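Local coordinates for protein fructosyl amine: oxygen oxidoreductase (Aspergillus fumigatus, PDB 3DJE) that oxidatively deglycates fructosyl amino acids, using a bound FAD cofactor as the redox group, at residues A22-L25 with A26-G29; D37-P40 with V41-I45; A168-A171 with Q172-V176; L376-D379 with A380-G383. One frame throughout, in Å; residues are numbered along the deposited sequence. Where two conformers were deposited one is given.

Contact 1: A22-L25 with A26-G29; sequences ALHL and ARRG
A22 and A26 meet one turn apart near the C-terminal end of helix 16-27, the helix of the Rossmann-type beta-alpha-beta unit it forms with strands 9-12 and 33-37; a Schellman motif ends it at G29. A22 O accepts from A26 N at 3.0 Å, and the small methyl of A22 suits a helix face pressed on I11 of strand 9-12 and A171. At L23 the carbonyl O accepts from R27 N at 2.8 Å. The leucine CG stands opposite the backbone N (chi1 178°), which carries the isobutyl group along the helix to R27, and CD2 lies over the centre of one guanidinium face, 4.0 Å from R27 CZ. Extended from CG to NE, R27 passes its CG by L23 O (3.3 Å) and brings the NE end across the leucine methyls, while NH1 goes on to a salt bridge with D84. H24 runs alongside R27, CE1 3.9 Å from NH1, with ring and guanidinium planes 83° apart. H24 NE2 is taken by P371 O, and the nearby cation would probably disfavour a second positive charge on the imidazole. H24 O also receives R28 N at 3.0 Å. R28 sends its guanidinium to N375, D379 and E382 of helix 373-382. L25 buries its branched end against L9, I11 and V378, as befits a core leucine, while its carbonyl O takes a weak bond from R28 N and the Schellman bond from Y30 N. G29 has a positive phi at which a CB would collide with the preceding carbonyl, and its N donates to A26 O at 3.1 Å.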
loop_
_atom_site.group_PDB
_atom_site.type_symbol
_atom_site.label_atom_id
_atom_site.label_comp_id
_atom_site.label_asym_id
_atom_site.label_seq_id
_atom_site.Cartn_x
_atom_site.Cartn_y
_atom_site.Cartn_z
ATOM N N ALA A 22 -9.009 -13.343 -3.813
ATOM C CA ALA A 22 -9.500 -14.607 -3.252
ATOM C C ALA A 22 -10.923 -14.462 -2.716
ATOM O O ALA A 22 -11.802 -15.287 -2.999
ATOM C CB ALA A 22 -8.556 -15.099 -2.168
ATOM N N LEU A 23 -11.147 -13.384 -1.966
ATOM C CA LEU A 23 -12.454 -13.094 -1.384
ATOM C C LEU A 23 -13.508 -12.926 -2.459
ATOM O O LEU A 23 -14.597 -13.526 -2.372
ATOM C CB LEU A 23 -12.373 -11.838 -0.511
ATOM C CG LEU A 23 -13.711 -11.410 0.104
ATOM C CD1 LEU A 23 -14.244 -12.493 1.058
ATOM C CD2 LEU A 23 -13.547 -10.050 0.807
ATOM N N HIS A 24 -13.194 -12.121 -3.478
ATOM C CA HIS A 24 -14.170 -11.857 -4.529
ATOM C C HIS A 24 -14.422 -13.051 -5.432
ATOM O O HIS A 24 -15.562 -13.265 -5.848
ATOM C CB HIS A 24 -13.846 -10.569 -5.267
ATOM C CG HIS A 24 -14.132 -9.362 -4.440
ATOM N ND1 HIS A 24 -15.418 -8.937 -4.180
ATOM C CD2 HIS A 24 -13.310 -8.520 -3.766
ATOM C CE1 HIS A 24 -15.375 -7.861 -3.410
ATOM N NE2 HIS A 24 -14.109 -7.593 -3.139
ATOM N N LEU A 25 -13.407 -13.877 -5.664
ATOM C CA LEU A 25 -13.647 -15.125 -6.399
ATOM C C LEU A 25 -14.642 -15.980 -5.618
ATOM O O LEU A 25 -15.600 -16.516 -6.203
ATOM C CB LEU A 25 -12.352 -15.913 -6.615
ATOM C CG LEU A 25 -11.436 -15.388 -7.718
ATOM C CD1 LEU A 25 -10.056 -16.044 -7.609
ATOM C CD2 LEU A 25 -11.992 -15.586 -9.136
ATOM N N ALA A 26 -14.407 -16.117 -4.309
ATOM C CA ALA A 26 -15.266 -16.928 -3.444
ATOM C C ALA A 26 -16.685 -16.364 -3.439
ATOM O O ALA A 26 -17.659 -17.120 -3.569
ATOM C CB ALA A 26 -14.716 -16.982 -2.022
ATOM N N ARG A 27 -16.808 -15.044 -3.326
ATOM C CA ARG A 27 -18.158 -14.423 -3.339
ATOM C C ARG A 27 -18.887 -14.632 -4.652
ATOM O O ARG A 27 -20.125 -14.692 -4.679
ATOM C CB ARG A 27 -18.090 -12.931 -3.011
ATOM C CG ARG A 27 -17.724 -12.672 -1.573
ATOM C CD ARG A 27 -17.695 -11.168 -1.334
ATOM N NE ARG A 27 -17.573 -10.852 0.078
ATOM C CZ ARG A 27 -17.539 -9.609 0.560
ATOM N NH1 ARG A 27 -17.620 -8.573 -0.273
ATOM N NH2 ARG A 27 -17.434 -9.404 1.868
ATOM N N ARG A 28 -18.127 -14.746 -5.733
ATOM C CA ARG A 28 -18.705 -14.877 -7.059
ATOM C C ARG A 28 -18.924 -16.338 -7.462
ATOM O O ARG A 28 -19.320 -16.621 -8.594
ATOM C CB ARG A 28 -17.904 -14.059 -8.077
ATOM C CG ARG A 28 -18.107 -12.560 -7.817
ATOM C CD ARG A 28 -17.059 -11.665 -8.454
ATOM N NE ARG A 28 -17.126 -11.648 -9.909
ATOM C CZ ARG A 28 -16.687 -10.643 -10.664
ATOM N NH1 ARG A 28 -16.175 -9.555 -10.106
ATOM N NH2 ARG A 28 -16.770 -10.722 -11.976
ATOM N N GLY A 29 -18.702 -17.240 -6.510
ATOM C CA GLY A 29 -19.107 -18.638 -6.660
ATOM C C GLY A 29 -18.014 -19.623 -6.990
ATOM O O GLY A 29 -18.285 -20.827 -7.082
#

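Contact 2: D37-P40 with V41-I45; sequences DPYP and VPSAI. With FAD (flavin-adenine dinucleotide), chain C.
D37 and S43 converge on one ribose hydroxyl of FAD. O2B donates to D37 OD1 at 2.7 Å and accepts from S43 OG at 3.1 Å, while O3B donates to D37 OD2 at 2.7 Å, so the carboxylate grips the diol with both oxygens. I45 closes in beside O2B with CG1, and P38 packs its ring carbons CG and CD against the adenine. Behind this shell Y39 packs on the second segment: its CB lies 3.4 Å from S43 OG, its CE2 touches I45 CG1 at 3.6 Å, the two side chains crossing at about a right angle, and its CD1 meets the A44 methyl at 3.9 Å. D37 OD1 accepts from Y39 N at 3.0 Å through its anti lone pair, an Asx turn, and S43 OG accepts from I45 N at 3.1 Å, an ST turn. Farther out, A14 N donates to D37 OD2, E301 bonds Y39 OH, and the peptide before P42 is cis, consistent with the return of the chain. An acidic residue at the end of the second Rossmann strand is the classical reader of an adenosine ribose; O2B, giving its proton to D37 OD1, is left to accept from S43 OG.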
loop_
_atom_site.group_PDB
_atom_site.type_symbol
_atom_site.label_atom_id
_atom_site.label_comp_id
_atom_site.label_asym_id
_atom_site.label_seq_id
_atom_site.Cartn_x
_atom_site.Cartn_y
_atom_site.Cartn_z
ATOM N N ASP A 37 1.652 -18.223 -0.622
ATOM C CA ASP A 37 2.462 -17.115 -0.074
ATOM C C ASP A 37 3.569 -17.689 0.823
ATOM O O ASP A 37 3.304 -18.605 1.582
ATOM C CB ASP A 37 1.543 -16.180 0.726
ATOM C CG ASP A 37 2.148 -14.806 0.973
ATOM O OD1 ASP A 37 3.155 -14.711 1.711
ATOM O OD2 ASP A 37 1.615 -13.812 0.434
ATOM N N PRO A 38 4.808 -17.148 0.736
ATOM C CA PRO A 38 5.932 -17.641 1.534
ATOM C C PRO A 38 5.841 -17.310 3.030
ATOM O O PRO A 38 6.633 -17.845 3.821
ATOM C CB PRO A 38 7.151 -16.940 0.906
ATOM C CG PRO A 38 6.622 -15.713 0.287
ATOM C CD PRO A 38 5.214 -16.067 -0.173
ATOM N N TYR A 39 4.887 -16.461 3.411
ATOM C CA TYR A 39 4.664 -16.123 4.822
ATOM C C TYR A 39 3.245 -16.500 5.273
ATOM O O TYR A 39 2.318 -16.461 4.469
ATOM C CB TYR A 39 4.887 -14.627 5.066
ATOM C CG TYR A 39 6.315 -14.166 4.900
ATOM C CD1 TYR A 39 7.125 -13.940 6.014
ATOM C CD2 TYR A 39 6.855 -13.944 3.634
ATOM C CE1 TYR A 39 8.451 -13.515 5.864
ATOM C CE2 TYR A 39 8.194 -13.531 3.473
ATOM C CZ TYR A 39 8.971 -13.316 4.598
ATOM O OH TYR A 39 10.282 -12.893 4.453
ATOM N N PRO A 40 3.057 -16.826 6.573
ATOM C CA PRO A 40 1.689 -17.027 7.056
ATOM C C PRO A 40 0.884 -15.735 6.932
ATOM O O PRO A 40 1.458 -14.650 6.990
ATOM C CB PRO A 40 1.875 -17.369 8.543
ATOM C CG PRO A 40 3.324 -17.621 8.744
ATOM C CD PRO A 40 4.063 -16.960 7.645
ATOM N N VAL A 41 -0.426 -15.838 6.711
ATOM C CA VAL A 41 -1.278 -14.650 6.772
ATOM C C VAL A 41 -1.332 -14.166 8.228
ATOM O O VAL A 41 -1.614 -14.959 9.134
ATOM C CB VAL A 41 -2.730 -14.938 6.253
ATOM C CG1 VAL A 41 -3.635 -13.720 6.417
ATOM C CG2 VAL A 41 -2.709 -15.383 4.787
ATOM N N PRO A 42 -1.069 -12.862 8.473
ATOM C CA PRO A 42 -0.742 -11.795 7.518
ATOM C C PRO A 42 0.754 -11.735 7.233
ATOM O O PRO A 42 1.567 -11.756 8.158
ATOM C CB PRO A 42 -1.200 -10.522 8.244
ATOM C CG PRO A 42 -1.012 -10.856 9.721
ATOM C CD PRO A 42 -1.134 -12.367 9.861
ATOM N N SER A 43 1.111 -11.680 5.957
ATOM C CA SER A 43 2.512 -11.799 5.595
ATOM C C SER A 43 3.348 -10.662 6.174
ATOM O O SER A 43 2.963 -9.496 6.074
ATOM C CB SER A 43 2.662 -11.778 4.083
ATOM O OG SER A 43 4.024 -11.669 3.744
ATOM N N ALA A 44 4.514 -11.011 6.708
ATOM C CA ALA A 44 5.444 -10.012 7.251
ATOM C C ALA A 44 6.001 -9.067 6.185
ATOM O O ALA A 44 6.449 -7.962 6.531
ATOM C CB ALA A 44 6.572 -10.679 7.998
ATOM N N ILE A 45 5.958 -9.481 4.917
ATOM C CA ILE A 45 6.398 -8.605 3.818
ATOM C C ILE A 45 5.244 -7.999 3.013
ATOM O O ILE A 45 5.458 -7.311 1.998
ATOM C CB ILE A 45 7.429 -9.287 2.869
ATOM C CG1 ILE A 45 6.826 -10.501 2.169
ATOM C CG2 ILE A 45 8.702 -9.660 3.641
ATOM C CD1 ILE A 45 7.637 -10.980 0.942
HETATM P PA FAD C . 1.369 -6.833 -0.740
HETATM O O1A FAD C . 0.226 -6.611 0.151
HETATM O O2A FAD C . 2.723 -6.385 -0.291
HETATM O O5B FAD C . 1.340 -8.384 -1.047
HETATM C C5B FAD C . 2.364 -9.049 -1.792
HETATM C C4B FAD C . 2.338 -10.521 -1.359
HETATM O O4B FAD C . 3.217 -11.166 -2.300
HETATM C C3B FAD C . 3.001 -10.630 0.034
HETATM O O3B FAD C . 2.097 -11.201 0.995
HETATM C C2B FAD C . 4.193 -11.557 -0.254
HETATM O O2B FAD C . 4.435 -12.508 0.829
HETATM C C1B FAD C . 3.767 -12.232 -1.588
HETATM N N9A FAD C . 4.974 -12.883 -2.182
HETATM C C8A FAD C . 6.241 -12.420 -2.235
HETATM N N7A FAD C . 7.026 -13.358 -2.805
HETATM C C5A FAD C . 6.250 -14.409 -3.109
HETATM C C6A FAD C . 6.494 -15.659 -3.688
HETATM N N6A FAD C . 7.750 -16.004 -4.059
HETATM N N1A FAD C . 5.461 -16.508 -3.855
HETATM C C2A FAD C . 4.219 -16.179 -3.481
HETATM N N3A FAD C . 3.952 -14.995 -2.920
HETATM C C4A FAD C . 4.953 -14.103 -2.728
HETATM N N1 FAD C . -1.998 2.478 0.838
HETATM C C2 FAD C . -3.176 3.131 1.194
HETATM O O2 FAD C . -4.217 2.979 0.552
HETATM N N3 FAD C . -3.167 3.981 2.301
HETATM C C4 FAD C . -2.015 4.202 3.047
HETATM O O4 FAD C . -2.046 4.959 4.025
HETATM C C4X FAD C . -0.831 3.553 2.666
HETATM N N5 FAD C . 0.346 3.763 3.381
HETATM C C5X FAD C . 1.464 2.982 3.103
HETATM C C6 FAD C . 2.558 3.057 3.961
HETATM C C7 FAD C . 3.673 2.257 3.742
HETATM C C7M FAD C . 4.858 2.400 4.707
HETATM C C8 FAD C . 3.691 1.357 2.678
HETATM C C8M FAD C . 4.903 0.414 2.484
HETATM C C9 FAD C . 2.580 1.273 1.827
HETATM C C9A FAD C . 1.453 2.078 2.043
HETATM N N10 FAD C . 0.327 2.026 1.199
HETATM C C10 FAD C . -0.839 2.697 1.566
HETATM C "C1'" FAD C . 0.365 1.258 -0.053
HETATM C "C2'" FAD C . -0.243 -0.128 0.168
HETATM O "O2'" FAD C . 0.214 -0.668 1.428
HETATM C "C3'" FAD C . 0.163 -1.043 -0.984
HETATM O "O3'" FAD C . -0.054 -0.354 -2.233
HETATM C "C4'" FAD C . -0.662 -2.334 -1.017
HETATM O "O4'" FAD C . -0.774 -2.925 0.278
HETATM C "C5'" FAD C . 0.016 -3.329 -1.965
HETATM O "O5'" FAD C . -0.774 -4.526 -2.054
HETATM P P FAD C . -0.254 -5.770 -2.922
HETATM O O1P FAD C . 0.079 -5.295 -4.298
HETATM O O2P FAD C . -1.248 -6.843 -2.718
HETATM O O3P FAD C . 1.115 -6.222 -2.210
#

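Contact 3: A168-A171 with Q172-V176; sequences AREA and QRMGV
Q172 packs against A168 and R169 in the last turns of helix 160-173, its N donating to A168 O at 2.9 Å. Its extended chain carries OE1 to a water that donates both to it and to R169 O, suiting an exposed face. R173 takes the less common chi1 near +70°, CG flanked by both backbone branches, and bends at chi3, folding the guanidinium back until R169 O sits over its centre, 3.6 Å from CZ. R173 NH1 forms a fairly straight salt bridge (160°) to E170 OE1 at 2.8 Å, in the guanidinium plane and on the anti lone pair. R173 NH2 lies over a face of the R169 guanidinium, 3.3 Å from R169 NH2; E170 probably offsets these like charges. M174, a selenomethionine, puts SE 4.1 Å from E170 CG. G175 has the positive phi of a Schellman motif, where a CB would jam against the preceding carbonyl O, hence glycine; its N reaches Q172 O at 2.9 Å, and V176 N bonds A171 O at 3.0 Å. V176, buried, packs on A171, on V33 and V35 of strand 33-37 and on A26 of helix 16-27; F178 of strand 177-180 covers A168, A171 and Q172.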
loop_
_atom_site.group_PDB
_atom_site.type_symbol
_atom_site.label_atom_id
_atom_site.label_comp_id
_atom_site.label_asym_id
_atom_site.label_seq_id
_atom_site.Cartn_x
_atom_site.Cartn_y
_atom_site.Cartn_z
ATOM N N ALA A 168 -9.036 -12.671 4.500
ATOM C CA ALA A 168 -8.461 -14.000 4.222
ATOM C C ALA A 168 -9.271 -15.111 4.898
ATOM O O ALA A 168 -9.549 -16.150 4.289
ATOM C CB ALA A 168 -7.014 -14.062 4.645
ATOM N N ARG A 169 -9.662 -14.870 6.148
ATOM C CA ARG A 169 -10.385 -15.869 6.905
ATOM C C ARG A 169 -11.770 -16.084 6.315
ATOM O O ARG A 169 -12.263 -17.213 6.310
ATOM C CB ARG A 169 -10.467 -15.458 8.365
ATOM C CG ARG A 169 -9.112 -15.596 9.023
ATOM C CD ARG A 169 -9.159 -15.286 10.484
ATOM N NE ARG A 169 -9.973 -16.288 11.169
ATOM C CZ ARG A 169 -11.109 -16.008 11.793
ATOM N NH1 ARG A 169 -11.527 -14.749 11.866
ATOM N NH2 ARG A 169 -11.807 -16.982 12.371
ATOM N N GLU A 170 -12.377 -15.018 5.802
ATOM C CA GLU A 170 -13.673 -15.148 5.117
ATOM C C GLU A 170 -13.513 -15.921 3.796
ATOM O O GLU A 170 -14.300 -16.808 3.489
ATOM C CB GLU A 170 -14.300 -13.774 4.888
ATOM C CG GLU A 170 -15.645 -13.838 4.163
ATOM C CD GLU A 170 -16.847 -14.169 5.046
ATOM O OE1 GLU A 170 -16.702 -14.785 6.125
ATOM O OE2 GLU A 170 -17.973 -13.819 4.625
ATOM N N ALA A 171 -12.475 -15.605 3.025
ATOM C CA ALA A 171 -12.209 -16.355 1.782
ATOM C C ALA A 171 -12.050 -17.841 2.100
ATOM O O ALA A 171 -12.600 -18.712 1.405
ATOM C CB ALA A 171 -10.955 -15.817 1.103
ATOM N N GLN A 172 -11.319 -18.114 3.172
ATOM C CA GLN A 172 -10.985 -19.480 3.570
ATOM C C GLN A 172 -12.242 -20.235 4.003
ATOM O O GLN A 172 -12.437 -21.398 3.618
ATOM C CB GLN A 172 -9.949 -19.451 4.684
ATOM C CG GLN A 172 -9.497 -20.825 5.121
ATOM C CD GLN A 172 -8.519 -20.745 6.248
ATOM O OE1 GLN A 172 -8.806 -20.146 7.284
ATOM N NE2 GLN A 172 -7.341 -21.347 6.060
ATOM N N ARG A 173 -13.109 -19.592 4.781
ATOM C CA ARG A 173 -14.318 -20.300 5.219
ATOM C C ARG A 173 -15.280 -20.564 4.058
ATOM O O ARG A 173 -16.095 -21.500 4.109
ATOM C CB ARG A 173 -14.995 -19.630 6.421
ATOM C CG ARG A 173 -15.658 -18.314 6.172
ATOM C CD ARG A 173 -16.372 -17.837 7.464
ATOM N NE ARG A 173 -15.415 -17.696 8.551
ATOM C CZ ARG A 173 -14.761 -16.571 8.850
ATOM N NH1 ARG A 173 -14.975 -15.439 8.167
ATOM N NH2 ARG A 173 -13.890 -16.581 9.849
HETATM N N MSE A 174 -15.147 -19.760 3.003
HETATM C CA MSE A 174 -15.906 -19.961 1.775
HETATM C C MSE A 174 -15.243 -20.934 0.806
HETATM O O MSE A 174 -15.730 -21.135 -0.308
HETATM C CB MSE A 174 -16.176 -18.629 1.094
HETATM C CG MSE A 174 -17.016 -17.720 1.956
HETATM SE SE MSE A 174 -17.202 -16.056 1.031
HETATM C CE MSE A 174 -18.518 -16.593 -0.288
ATOM N N GLY A 175 -14.132 -21.525 1.227
ATOM C CA GLY A 175 -13.541 -22.645 0.503
ATOM C C GLY A 175 -12.183 -22.412 -0.133
ATOM O O GLY A 175 -11.591 -23.342 -0.695
ATOM N N VAL A 176 -11.674 -21.184 -0.044
ATOM C CA VAL A 176 -10.358 -20.892 -0.622
ATOM C C VAL A 176 -9.262 -21.586 0.197
ATOM O O VAL A 176 -9.276 -21.567 1.445
ATOM C CB VAL A 176 -10.099 -19.367 -0.727
ATOM C CG1 VAL A 176 -8.658 -19.074 -1.223
ATOM C CG2 VAL A 176 -11.143 -18.697 -1.635
HETATM O O HOH W 1 -11.373 -19.299 8.002
#

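Contact 4: L376-D379 with A380-G383; sequences LIVD and AMEG
V378 turns CG1 opposite its backbone N (chi1 178°), and E382, one turn on, sets CG opposite its carbonyl carbon (chi1 -64°) and then runs extended, so the two side chains lie alongside each other and point the same way. The valine methyl CG1 thereby touches the flank of the carboxylate, 3.8 Å from E382 OE2 and 3.9 Å from CD. The glutamate CG also rests on V378 O at 3.5 Å, the same oxygen that accepts from E382 N (2.9 Å). A long acidic side chain suits this place: its shaft is apolar enough to lie on valine, and its end gains partners, Y30 OH at OE2 and K384 NZ at OE1. D379 OD1 is 4.6 Å from E382 OE1; the arginine R28 serves both oxygens and would probably ease their mutual repulsion. A380, small and buried, lets the helix lie close on I347; its N bonds L376 O at 3.0 Å. M381, a selenomethionine here, donates its N to I377 O at 3.2 Å. G383 ends the helix in a Schellman motif, its positive phi favouring glycine and its N bonding A380 O. Helix 373-382 lies on the sheet, I377 and M381 on F214 of strand 212-215 and L376, I377 and A380 on I347 of strand 346-347, and flanks helix 16-27 through I377 on T21 and V378 on L25.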
loop_
_atom_site.group_PDB
_atom_site.type_symbol
_atom_site.label_atom_id
_atom_site.label_comp_id
_atom_site.label_asym_id
_atom_site.label_seq_id
_atom_site.Cartn_x
_atom_site.Cartn_y
_atom_site.Cartn_z
ATOM N N LEU A 376 -12.416 -6.034 -9.497
ATOM C CA LEU A 376 -11.835 -5.551 -10.744
ATOM C C LEU A 376 -10.844 -6.574 -11.329
ATOM O O LEU A 376 -10.784 -6.778 -12.534
ATOM C CB LEU A 376 -11.155 -4.197 -10.529
ATOM C CG LEU A 376 -10.600 -3.511 -11.774
ATOM C CD1 LEU A 376 -11.717 -3.217 -12.819
ATOM C CD2 LEU A 376 -9.857 -2.232 -11.365
ATOM N N ILE A 377 -10.100 -7.241 -10.456
ATOM C CA ILE A 377 -9.149 -8.261 -10.890
ATOM C C ILE A 377 -9.897 -9.494 -11.442
ATOM O O ILE A 377 -9.505 -10.088 -12.465
ATOM C CB ILE A 377 -8.165 -8.646 -9.742
ATOM C CG1 ILE A 377 -7.284 -7.429 -9.363
ATOM C CG2 ILE A 377 -7.322 -9.875 -10.143
ATOM C CD1 ILE A 377 -6.587 -7.541 -8.006
ATOM N N VAL A 378 -10.983 -9.874 -10.768
ATOM C CA VAL A 378 -11.851 -10.956 -11.291
ATOM C C VAL A 378 -12.489 -10.521 -12.626
ATOM O O VAL A 378 -12.551 -11.301 -13.570
ATOM C CB VAL A 378 -12.886 -11.435 -10.265
ATOM C CG1 VAL A 378 -13.801 -12.525 -10.874
ATOM C CG2 VAL A 378 -12.172 -12.024 -9.042
ATOM N N ASP A 379 -12.956 -9.273 -12.703
ATOM C CA ASP A 379 -13.484 -8.758 -13.961
ATOM C C ASP A 379 -12.472 -8.899 -15.103
ATOM O O ASP A 379 -12.831 -9.251 -16.225
ATOM C CB ASP A 379 -13.910 -7.304 -13.808
ATOM C CG ASP A 379 -15.245 -7.146 -13.080
ATOM O OD1 ASP A 379 -15.979 -8.147 -12.851
ATOM O OD2 ASP A 379 -15.568 -5.982 -12.746
ATOM N N ALA A 380 -11.200 -8.639 -14.813
ATOM C CA ALA A 380 -10.165 -8.785 -15.831
ATOM C C ALA A 380 -10.095 -10.229 -16.322
ATOM O O ALA A 380 -10.036 -10.477 -17.525
ATOM C CB ALA A 380 -8.818 -8.312 -15.301
HETATM N N MSE A 381 -10.116 -11.186 -15.395
HETATM C CA MSE A 381 -10.093 -12.598 -15.784
HETATM C C MSE A 381 -11.283 -12.913 -16.679
HETATM O O MSE A 381 -11.138 -13.570 -17.713
HETATM C CB MSE A 381 -10.091 -13.531 -14.569
HETATM C CG MSE A 381 -9.920 -14.998 -14.966
HETATM SE SE MSE A 381 -10.541 -16.338 -13.683
HETATM C CE MSE A 381 -12.335 -15.689 -13.324
ATOM N N GLU A 382 -12.453 -12.413 -16.286
ATOM C CA GLU A 382 -13.709 -12.742 -16.971
ATOM C C GLU A 382 -13.983 -11.903 -18.223
ATOM O O GLU A 382 -14.939 -12.181 -18.955
ATOM C CB GLU A 382 -14.883 -12.632 -15.996
ATOM C CG GLU A 382 -14.829 -13.633 -14.853
ATOM C CD GLU A 382 -16.041 -13.547 -13.932
ATOM O OE1 GLU A 382 -16.797 -12.565 -14.037
ATOM O OE2 GLU A 382 -16.215 -14.451 -13.085
ATOM N N GLY A 383 -13.151 -10.896 -18.467
ATOM C CA GLY A 383 -13.322 -9.991 -19.615
ATOM C C GLY A 383 -14.445 -8.973 -19.469
ATOM O O GLY A 383 -15.068 -8.589 -20.464
#

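From the N terminus, contact 1 ends helix 16-27, contact 2 shapes the loop after strand 33-37, contact 3 ends helix 160-173 and contact 4 ends helix 373-382. They follow in series, so none nests in or crosses another; each is a local turn, and three finish in Schellman motifs. In space they form a chain of touches, 4 to 1 to 3 to 2: charge and apolar packing join 4 to 1, A26 and M174 join 1 to 3, and A168 meets V41 between 3 and 2. Contacts 2 and 4 stay about 13 Å apart at their nearest atoms. Together they tie three neighbouring helices packed on the Rossmann sheet to the ribose-binding loop that follows strand 33-37.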